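Local structure of pentafunctional AROM polypeptide (Schizosaccharomyces pombe, 5SWV) at residues G500-A503 with L504-G508. The protein probably catalyses five consecutive steps of the shikimate pathway, the modelled part carrying its dehydroquinate dehydratase and shikimate dehydrogenase domains. Sequence-based numbering, arbitrary orientation.
Sequences GLEA and LVRQG
The amide nitrogens of L504, V505, R506 and Q507 donate in turn to the carbonyl oxygens of G500, L501, E502 and A503, the i to i+4 pattern of an alpha-helix, here in the first two turns of helix 500-516. One turn apart, the long, oppositely charged side chains of E502 and R506 can meet beside the helix in a salt bridge. E502 sends CG anti to its backbone N, R506 anti to its carbonyl carbon (chi1 -62°); both chains then extend side by side, bringing OE2 to R506 NE at 3.0 Å and NH2 at 2.9 Å. This oxygen lies in the guanidinium plane, at its edge, while the carboxylate is turned 48° from it. NE uses the anti lone pair; NH2 comes from the anti side too, but 35° out of the carboxylate plane. Aliphatic L501 and V505 pack on helix 522-530, small A503 is buried against M477, and branched L504 meets Y479. E502 and R506 lie where helices 353-364 (T360) and 522-530 (F522) both approach, and polar Q507 touches D353. N499, which accepts from E502 N through OD1, separates the helix from strand 496-498, outermost in the six-stranded parallel sheet of the probable Rossmann-like shikimate dehydrogenase part.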
loop_
_atom_site.group_PDB
_atom_site.type_symbol
_atom_site.label_atom_id
_atom_site.label_comp_id
_atom_site.label_asym_id
_atom_site.label_seq_id
_atom_site.Cartn_x
_atom_site.Cartn_y
_atom_site.Cartn_z
ATOM N N GLY A 500 15.956 2.448 13.962
ATOM C CA GLY A 500 16.336 2.885 12.625
ATOM C C GLY A 500 16.431 1.766 11.616
ATOM O O GLY A 500 16.360 1.990 10.418
ATOM N N LEU A 501 16.602 0.553 12.102
ATOM C CA LEU A 501 16.594 -0.601 11.223
ATOM C C LEU A 501 15.196 -0.827 10.644
ATOM O O LEU A 501 15.046 -1.091 9.449
ATOM C CB LEU A 501 17.099 -1.828 11.978
ATOM C CG LEU A 501 17.477 -3.057 11.146
ATOM C CD1 LEU A 501 18.311 -2.678 9.915
ATOM C CD2 LEU A 501 18.205 -4.072 12.033
ATOM N N GLU A 502 14.173 -0.683 11.482
ATOM C CA GLU A 502 12.815 -0.727 10.981
ATOM C C GLU A 502 12.610 0.286 9.854
ATOM O O GLU A 502 12.085 -0.061 8.805
ATOM C CB GLU A 502 11.793 -0.507 12.091
ATOM C CG GLU A 502 10.402 -0.235 11.540
ATOM C CD GLU A 502 9.305 -0.448 12.532
ATOM O OE1 GLU A 502 9.606 -0.660 13.720
ATOM O OE2 GLU A 502 8.137 -0.389 12.098
ATOM N N ALA A 503 13.022 1.527 10.071
ATOM C CA ALA A 503 12.870 2.548 9.040
ATOM C C ALA A 503 13.618 2.218 7.768
ATOM O O ALA A 503 13.074 2.383 6.688
ATOM C CB ALA A 503 13.315 3.904 9.549
ATOM N N LEU A 504 14.860 1.761 7.903
ATOM C CA LEU A 504 15.667 1.319 6.748
ATOM C C LEU A 504 14.948 0.232 5.946
ATOM O O LEU A 504 14.943 0.261 4.712
ATOM C CB LEU A 504 17.038 0.777 7.183
ATOM C CG LEU A 504 18.124 0.653 6.078
ATOM C CD1 LEU A 504 19.481 0.888 6.739
ATOM C CD2 LEU A 504 18.166 -0.649 5.228
ATOM N N VAL A 505 14.346 -0.718 6.651
ATOM C CA VAL A 505 13.622 -1.786 5.992
ATOM C C VAL A 505 12.421 -1.261 5.229
ATOM O O VAL A 505 12.185 -1.690 4.101
ATOM C CB VAL A 505 13.202 -2.878 6.987
ATOM C CG1 VAL A 505 12.151 -3.815 6.390
ATOM C CG2 VAL A 505 14.431 -3.667 7.408
ATOM N N ARG A 506 11.680 -0.338 5.829
ATOM C CA ARG A 506 10.515 0.242 5.166
ATOM C C ARG A 506 10.856 1.168 3.980
ATOM O O ARG A 506 10.026 1.311 3.086
ATOM C CB ARG A 506 9.606 0.928 6.185
ATOM C CG ARG A 506 9.042 -0.026 7.239
ATOM C CD ARG A 506 7.882 0.582 8.025
ATOM N NE ARG A 506 7.459 -0.190 9.210
ATOM C CZ ARG A 506 6.586 -1.209 9.221
ATOM N NH1 ARG A 506 6.014 -1.669 8.115
ATOM N NH2 ARG A 506 6.283 -1.786 10.371
ATOM N N GLN A 507 12.054 1.774 3.964
ATOM C CA GLN A 507 12.549 2.527 2.778
ATOM C C GLN A 507 12.696 1.633 1.585
ATOM O O GLN A 507 12.245 1.974 0.489
ATOM C CB GLN A 507 13.927 3.145 2.996
ATOM C CG GLN A 507 13.928 4.330 3.926
ATOM C CD GLN A 507 15.330 4.724 4.351
ATOM O OE1 GLN A 507 16.320 4.264 3.752
ATOM N NE2 GLN A 507 15.426 5.581 5.393
ATOM N N GLY A 508 13.381 0.513 1.814
ATOM C CA GLY A 508 13.538 -0.536 0.821
ATOM C C GLY A 508 12.211 -1.068 0.326
ATOM O O GLY A 508 12.048 -1.257 -0.868
#